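Local coordinates for fructosamine deglycase FrlB (Bacillus subtilis, PDB 3EUA), which converts a range of fructosamine 6-phosphates to glucose 6-phosphate and a free amino acid, at residues V28-C33 with L77-S82; T198-A203 with P257-A262. One frame throughout, in Å; residues are numbered along the deposited sequence.

Contact 1. Residues V28-C33 with L77-S82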
ATOM      1  N   VAL A  28      -4.070  -5.366  16.004  1.00 19.70           N
ATOM      2  CA  VAL A  28      -4.955  -6.038  15.068  1.00 19.06           C
ATOM      3  C   VAL A  28      -4.192  -6.218  13.731  1.00 19.12           C
ATOM      4  O   VAL A  28      -3.500  -5.298  13.290  1.00 19.22           O
ATOM      5  CB  VAL A  28      -6.261  -5.258  14.809  1.00 19.78           C
ATOM      6  CG1 VAL A  28      -7.107  -6.033  13.822  1.00 18.53           C
ATOM      7  CG2 VAL A  28      -7.053  -5.095  16.091  1.00 22.95           C
ATOM      8  N   PHE A  29      -4.252  -7.414  13.133  1.00 18.91           N
ATOM      9  CA  PHE A  29      -3.647  -7.691  11.830  1.00 18.33           C
ATOM     10  C   PHE A  29      -4.749  -8.071  10.860  1.00 18.13           C
ATOM     11  O   PHE A  29      -5.505  -8.949  11.160  1.00 18.66           O
ATOM     12  CB  PHE A  29      -2.611  -8.836  11.903  1.00 18.34           C
ATOM     13  CG  PHE A  29      -1.373  -8.496  12.694  1.00 17.38           C
ATOM     14  CD1 PHE A  29      -0.287  -7.886  12.094  1.00 18.13           C
ATOM     15  CD2 PHE A  29      -1.295  -8.766  14.044  1.00 18.97           C
ATOM     16  CE1 PHE A  29       0.856  -7.530  12.832  1.00 16.73           C
ATOM     17  CE2 PHE A  29      -0.147  -8.435  14.769  1.00 18.75           C
ATOM     18  CZ  PHE A  29       0.930  -7.840  14.156  1.00 18.78           C
ATOM     19  N   PHE A  30      -4.867  -7.350   9.742  1.00 18.38           N
ATOM     20  CA  PHE A  30      -5.817  -7.632   8.669  1.00 17.84           C
ATOM     21  C   PHE A  30      -5.066  -8.446   7.608  1.00 18.22           C
ATOM     22  O   PHE A  30      -4.210  -7.920   6.913  1.00 18.23           O
ATOM     23  CB  PHE A  30      -6.318  -6.337   8.081  1.00 19.06           C
ATOM     24  CG  PHE A  30      -7.102  -5.524   9.049  1.00 18.08           C
ATOM     25  CD1 PHE A  30      -8.421  -5.899   9.374  1.00 19.60           C
ATOM     26  CD2 PHE A  30      -6.549  -4.387   9.631  1.00 19.18           C
ATOM     27  CE1 PHE A  30      -9.171  -5.122  10.258  1.00 19.68           C
ATOM     28  CE2 PHE A  30      -7.261  -3.636  10.522  1.00 18.75           C
ATOM     29  CZ  PHE A  30      -8.589  -4.002  10.827  1.00 19.72           C
ATOM     30  N   VAL A  31      -5.378  -9.724   7.502  1.00 17.68           N
ATOM     31  CA  VAL A  31      -4.616 -10.627   6.629  1.00 17.73           C
ATOM     32  C   VAL A  31      -5.456 -11.406   5.637  1.00 17.86           C
ATOM     33  O   VAL A  31      -6.331 -12.207   6.005  1.00 18.42           O
ATOM     34  CB  VAL A  31      -3.814 -11.633   7.509  1.00 17.29           C
ATOM     35  CG1 VAL A  31      -2.883 -12.474   6.673  1.00 17.82           C
ATOM     36  CG2 VAL A  31      -2.998 -10.902   8.590  1.00 15.59           C
ATOM     37  N   ALA A  32      -5.171 -11.214   4.362  1.00 17.77           N
ATOM     38  CA  ALA A  32      -5.910 -11.908   3.302  1.00 18.12           C
ATOM     39  C   ALA A  32      -5.148 -11.712   2.007  1.00 18.79           C
ATOM     40  O   ALA A  32      -4.078 -11.102   2.022  1.00 19.19           O
ATOM     41  CB  ALA A  32      -7.323 -11.335   3.186  1.00 17.31           C
ATOM     42  N   CYS A  33      -5.717 -12.187   0.894  1.00 19.37           N
ATOM     43  CA  CYS A  33      -5.126 -12.014  -0.410  1.00 19.76           C
ATOM     44  C   CYS A  33      -6.054 -11.357  -1.427  1.00 20.05           C
ATOM     45  O   CYS A  33      -7.257 -11.605  -1.439  1.00 19.91           O
ATOM     46  CB  CYS A  33      -4.688 -13.356  -1.006  1.00 21.57           C
ATOM     47  SG  CYS A  33      -3.421 -14.217  -0.048  1.00 21.29           S
ATOM     48  N   LEU A  77      -4.842  -9.837  17.623  1.00 19.05           N
ATOM     49  CA  LEU A  77      -6.066 -10.284  17.017  1.00 18.79           C
ATOM     50  C   LEU A  77      -5.751 -10.299  15.524  1.00 19.11           C
ATOM     51  O   LEU A  77      -5.249  -9.273  14.997  1.00 18.95           O
ATOM     52  CB  LEU A  77      -7.174  -9.276  17.230  1.00 19.03           C
ATOM     53  CG  LEU A  77      -8.499  -9.507  16.519  1.00 20.50           C
ATOM     54  CD1 LEU A  77      -9.055 -10.861  16.892  1.00 18.53           C
ATOM     55  CD2 LEU A  77      -9.494  -8.362  16.844  1.00 19.03           C
ATOM     56  N   VAL A  78      -5.997 -11.419  14.845  1.00 18.38           N
ATOM     57  CA  VAL A  78      -5.746 -11.504  13.405  1.00 18.49           C
ATOM     58  C   VAL A  78      -7.090 -11.791  12.732  1.00 18.67           C
ATOM     59  O   VAL A  78      -7.765 -12.740  13.073  1.00 18.43           O
ATOM     60  CB  VAL A  78      -4.659 -12.532  13.078  1.00 18.55           C
ATOM     61  CG1 VAL A  78      -4.404 -12.613  11.578  1.00 17.97           C
ATOM     62  CG2 VAL A  78      -3.344 -12.168  13.801  1.00 19.28           C
ATOM     63  N   ILE A  79      -7.485 -10.927  11.810  1.00 18.80           N
ATOM     64  CA  ILE A  79      -8.728 -11.071  11.104  1.00 19.63           C
ATOM     65  C   ILE A  79      -8.367 -11.500   9.690  1.00 19.98           C
ATOM     66  O   ILE A  79      -7.617 -10.783   9.001  1.00 18.18           O
ATOM     67  CB  ILE A  79      -9.518  -9.750  11.043  1.00 19.55           C
ATOM     68  CG1 ILE A  79      -9.887  -9.259  12.444  1.00 20.59           C
ATOM     69  CG2 ILE A  79     -10.806  -9.934  10.203  1.00 20.17           C
ATOM     70  CD1 ILE A  79     -10.507  -7.898  12.476  1.00 19.54           C
ATOM     71  N   LEU A  80      -8.864 -12.673   9.287  1.00 20.56           N
ATOM     72  CA  LEU A  80      -8.588 -13.222   7.964  1.00 20.44           C
ATOM     73  C   LEU A  80      -9.861 -13.376   7.130  1.00 21.62           C
ATOM     74  O   LEU A  80     -10.978 -13.471   7.665  1.00 22.04           O
ATOM     75  CB  LEU A  80      -7.839 -14.562   8.060  1.00 21.17           C
ATOM     76  CG  LEU A  80      -6.598 -14.546   8.959  1.00 20.25           C
ATOM     77  CD1 LEU A  80      -6.874 -15.215  10.337  1.00 18.29           C
ATOM     78  CD2 LEU A  80      -5.462 -15.218   8.257  1.00 20.43           C
ATOM     79  N   CYS A  81      -9.693 -13.386   5.816  1.00 22.53           N
ATOM     80  CA  CYS A  81     -10.821 -13.564   4.924  1.00 22.61           C
ATOM     81  C   CYS A  81     -10.412 -14.320   3.669  1.00 21.92           C
ATOM     82  O   CYS A  81      -9.343 -14.068   3.106  1.00 21.25           O
ATOM     83  CB  CYS A  81     -11.407 -12.216   4.544  1.00 22.36           C
ATOM     84  SG  CYS A  81     -12.872 -12.397   3.517  1.00 26.21           S
ATOM     85  N   SER A  82     -11.268 -15.243   3.256  1.00 22.30           N
ATOM     86  CA  SER A  82     -11.117 -16.026   2.039  1.00 22.20           C
ATOM     87  C   SER A  82     -12.505 -16.471   1.648  1.00 22.76           C
ATOM     88  O   SER A  82     -13.163 -17.160   2.423  1.00 23.51           O
ATOM     89  CB  SER A  82     -10.255 -17.272   2.244  1.00 21.95           C
ATOM     90  OG  SER A  82     -10.238 -18.068   1.050  1.00 20.47           O
TER

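Contact 2. Residues T198-A203 with P257-A262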
ATOM      1  N   THR A 198      -7.489   3.660 -11.933  1.00 17.34           N
ATOM      2  CA  THR A 198      -8.461   3.959 -10.919  1.00 17.23           C
ATOM      3  C   THR A 198      -7.731   4.895  -9.952  1.00 17.32           C
ATOM      4  O   THR A 198      -6.470   4.983  -9.955  1.00 17.94           O
ATOM      5  CB  THR A 198      -9.004   2.733 -10.162  1.00 17.83           C
ATOM      6  OG1 THR A 198      -7.940   2.095  -9.431  1.00 16.81           O
ATOM      7  CG2 THR A 198      -9.702   1.753 -11.121  1.00 16.06           C
HETATM    8  N   MSE A 199      -8.500   5.629  -9.169  1.00 17.87           N
HETATM    9  CA  MSE A 199      -7.935   6.563  -8.201  1.00 18.38           C
HETATM   10  C   MSE A 199      -8.887   6.899  -7.051  1.00 17.59           C
HETATM   11  O   MSE A 199     -10.051   7.102  -7.252  1.00 18.26           O
HETATM   12  CB  MSE A 199      -7.490   7.829  -8.927  1.00 19.46           C
HETATM   13  CG  MSE A 199      -6.983   8.897  -8.039  1.00 19.19           C
HETATM   14 SE   MSE A 199      -5.825  10.182  -8.910  0.75 19.97          SE
HETATM   15  CE  MSE A 199      -6.238  11.253  -7.641  1.00 18.86           C
ATOM     16  N   ALA A 200      -8.357   6.931  -5.841  1.00 17.67           N
ATOM     17  CA  ALA A 200      -9.122   7.248  -4.626  1.00 17.34           C
ATOM     18  C   ALA A 200      -8.130   7.414  -3.457  1.00 17.84           C
ATOM     19  O   ALA A 200      -6.913   7.248  -3.647  1.00 17.50           O
ATOM     20  CB  ALA A 200     -10.150   6.171  -4.313  1.00 17.47           C
ATOM     21  N   SER A 201      -8.643   7.794  -2.286  1.00 18.15           N
ATOM     22  CA  SER A 201      -7.831   7.966  -1.075  1.00 19.09           C
ATOM     23  C   SER A 201      -8.584   7.486   0.161  1.00 18.91           C
ATOM     24  O   SER A 201      -9.705   6.972   0.077  1.00 17.92           O
ATOM     25  CB  SER A 201      -7.414   9.437  -0.898  1.00 19.83           C
ATOM     26  OG  SER A 201      -8.541  10.264  -0.678  1.00 21.15           O
ATOM     27  N   GLY A 202      -7.925   7.554   1.304  1.00 18.92           N
ATOM     28  CA  GLY A 202      -8.560   7.174   2.563  1.00 19.41           C
ATOM     29  C   GLY A 202      -9.206   5.808   2.584  1.00 19.06           C
ATOM     30  O   GLY A 202      -8.622   4.839   2.133  1.00 19.27           O
ATOM     31  N   ALA A 203     -10.444   5.747   3.062  1.00 19.58           N
ATOM     32  CA  ALA A 203     -11.199   4.508   3.197  1.00 19.18           C
ATOM     33  C   ALA A 203     -11.673   3.930   1.877  1.00 19.36           C
ATOM     34  O   ALA A 203     -12.170   2.816   1.862  1.00 18.97           O
ATOM     35  CB  ALA A 203     -12.379   4.722   4.118  1.00 19.98           C
ATOM     36  N   PRO A 257     -11.007  15.784   0.376  1.00 20.19           N
ATOM     37  CA  PRO A 257     -10.277  16.861  -0.316  1.00 19.75           C
ATOM     38  C   PRO A 257      -9.162  16.380  -1.258  1.00 20.04           C
ATOM     39  O   PRO A 257      -8.894  17.046  -2.267  1.00 20.04           O
ATOM     40  CB  PRO A 257      -9.676  17.658   0.838  1.00 20.66           C
ATOM     41  CG  PRO A 257     -10.637  17.419   1.990  1.00 20.88           C
ATOM     42  CD  PRO A 257     -11.045  16.012   1.841  1.00 19.95           C
ATOM     43  N   LEU A 258      -8.503  15.263  -0.923  1.00 18.85           N
ATOM     44  CA  LEU A 258      -7.459  14.705  -1.793  1.00 19.11           C
ATOM     45  C   LEU A 258      -8.068  14.301  -3.128  1.00 19.06           C
ATOM     46  O   LEU A 258      -7.493  14.587  -4.170  1.00 19.45           O
ATOM     47  CB  LEU A 258      -6.776  13.466  -1.174  1.00 18.61           C
ATOM     48  CG  LEU A 258      -5.754  13.637  -0.038  1.00 19.91           C
ATOM     49  CD1 LEU A 258      -6.304  14.461   1.139  1.00 19.12           C
ATOM     50  CD2 LEU A 258      -5.193  12.234   0.403  1.00 20.56           C
ATOM     51  N   GLU A 259      -9.246  13.670  -3.063  1.00 19.66           N
ATOM     52  CA  GLU A 259      -9.984  13.183  -4.227  1.00 20.93           C
ATOM     53  C   GLU A 259     -10.488  14.367  -5.070  1.00 19.83           C
ATOM     54  O   GLU A 259     -10.384  14.386  -6.288  1.00 19.63           O
ATOM     55  CB  GLU A 259     -11.116  12.257  -3.727  1.00 21.54           C
ATOM     56  CG  GLU A 259     -10.553  10.993  -2.993  1.00 23.20           C
ATOM     57  CD  GLU A 259     -11.573  10.116  -2.258  1.00 25.13           C
ATOM     58  OE1 GLU A 259     -12.526  10.647  -1.599  1.00 29.15           O
ATOM     59  OE2 GLU A 259     -11.362   8.864  -2.290  1.00 26.95           O
ATOM     60  N   GLU A 260     -11.005  15.378  -4.398  1.00 20.00           N
ATOM     61  CA  GLU A 260     -11.479  16.592  -5.060  1.00 20.47           C
ATOM     62  C   GLU A 260     -10.362  17.301  -5.831  1.00 19.71           C
ATOM     63  O   GLU A 260     -10.562  17.746  -6.947  1.00 19.42           O
ATOM     64  CB  GLU A 260     -12.066  17.551  -4.010  1.00 20.73           C
ATOM     65  CG  GLU A 260     -13.334  17.005  -3.318  1.00 21.61           C
ATOM     66  CD  GLU A 260     -13.910  17.922  -2.216  1.00 23.82           C
ATOM     67  OE1 GLU A 260     -13.165  18.642  -1.513  1.00 28.60           O
ATOM     68  OE2 GLU A 260     -15.127  17.868  -2.028  1.00 27.00           O
ATOM     69  N   ARG A 261      -9.176  17.381  -5.231  1.00 19.15           N
ATOM     70  CA  ARG A 261      -8.052  18.044  -5.875  1.00 18.51           C
ATOM     71  C   ARG A 261      -7.636  17.266  -7.127  1.00 18.35           C
ATOM     72  O   ARG A 261      -7.392  17.864  -8.187  1.00 18.15           O
ATOM     73  CB  ARG A 261      -6.889  18.196  -4.884  1.00 18.38           C
ATOM     74  CG  ARG A 261      -5.709  18.941  -5.399  1.00 18.99           C
ATOM     75  CD  ARG A 261      -4.541  18.744  -4.504  1.00 20.43           C
ATOM     76  NE  ARG A 261      -3.367  19.468  -4.995  1.00 20.68           N
ATOM     77  CZ  ARG A 261      -2.134  19.280  -4.526  1.00 22.05           C
ATOM     78  NH1 ARG A 261      -1.900  18.406  -3.555  1.00 22.23           N
ATOM     79  NH2 ARG A 261      -1.115  19.950  -5.041  1.00 21.85           N
ATOM     80  N   ALA A 262      -7.575  15.950  -7.000  1.00 18.14           N
ATOM     81  CA  ALA A 262      -7.214  15.034  -8.100  1.00 18.06           C
ATOM     82  C   ALA A 262      -8.203  15.145  -9.262  1.00 17.93           C
ATOM     83  O   ALA A 262      -7.807  15.212 -10.425  1.00 18.42           O
ATOM     84  CB  ALA A 262      -7.149  13.619  -7.562  1.00 17.27           C
TER

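Contact 1. Residues V28-C33 with L77-S82
The carbonyl oxygen Leu77 O takes the N-H of Phe29, N to O 2.8 Å, and also lies 3.2 Å from Val28 CA in a CA-H...O contact. The next carbonyl of the ladder is on the other strand: Ile79 N reaches Phe29 O at 2.9 Å, with Val78 CA adding a CA-H...O contact to the same oxygen. Val31 N then bonds Ile79 O at 2.9 Å. This is the parallel ladder of the five-stranded sheet in the first SIS domain, an alpha-beta-alpha sandwich in which strand 27-32 lies between 55-60 and 76-82. On the face of Val28, Phe30 and Ile79, the extended end of Ile79 (chi2 173°) carries CD1 to Phe30 CE1 at 3.8 Å and to Val28 CG1 at 4.1 Å; Val28 CG1 in turn sits over the rim of one face of the Phe30 ring. Helix 137-153 covers this side, with Leu141 and Ile144 against Ile79. On the opposite face, Val31 CG2 meets Val78 CG1 at 3.7 Å, and Leu80 CD2 lies alongside Val31 CB; Ala93 of helix 88-99 packs on both Val31 and Leu80.

Contact 2. Residues T198-A203 with P257-A262
Glu259 holds CG beside its backbone N (chi1 -63°) and then runs out extended, which carries its carboxylate to Ser201, the first residue beyond strand 197-200; Ser201 in turn has OG between its own backbone N and carbonyl carbon, a torsion that sets the hydroxyl beside Glu259 CG. Ser201 N donates to Glu259 OE2 over 2.9 Å, with 162° at the hydrogen. The amide approaches on the anti side of the oxygen and 32° out of the carboxylate plane. The other oxygen, OE1, accepts the N-H of Gly251, so the carboxylate joins the backbone just past the ends of two neighbouring strands and its rotation is fixed by two backbone amides. These two N-H groups satisfy both oxygens of a buried carboxylate and would be expected to favour its negative charge. The fold around it is the second SIS domain, whose parallel sheet has 197-200 beside 246-250; helix 256-269, which follows strand 246-250, packs over one face of that sheet. Closer to the helix backbone, the aliphatic part of Glu259 lies against the serine, CG 3.2 Å from Ser201 OG, whose hydroxyl is hydrogen-bonded to Thr255 OG1. Leu258 closes in from the preceding position on the helix, CD2 at 3.8 Å from Ser201 CB. Ala200 CB touches Glu259 OE2 at 3.6 Å. Farther back along the strand, the extended side chain of selenomethionine Met199 brings SE to 3.9 Å from Ala262 CB; the position of the terminal methyl is doubtful. Glu63 of the second subunit packs on Ser201 and accepts a hydrogen bond from Gly202 N.

From the N terminus, the chain lays down strand 27-32, passes through helices and the edge strand 55-60, and returns at 76-82, where contact 1 closes a loop of 43 residues inside the first SIS domain. The sheet is completed by 103-108 and 121-124; helix 137-153 packs back on it, and the long helix 158-190 then carries the chain on to strand 197-200. Contact 2 opens there and closes 53 residues later on helix 256-269. The two loops follow in series and neither nest nor cross. Contact 1 joins strand to strand, contact 2 a strand and the residue just beyond it to a covering helix; their centres are 25 Å apart, on opposite sides of the chain's centre, and both touch the second subunit.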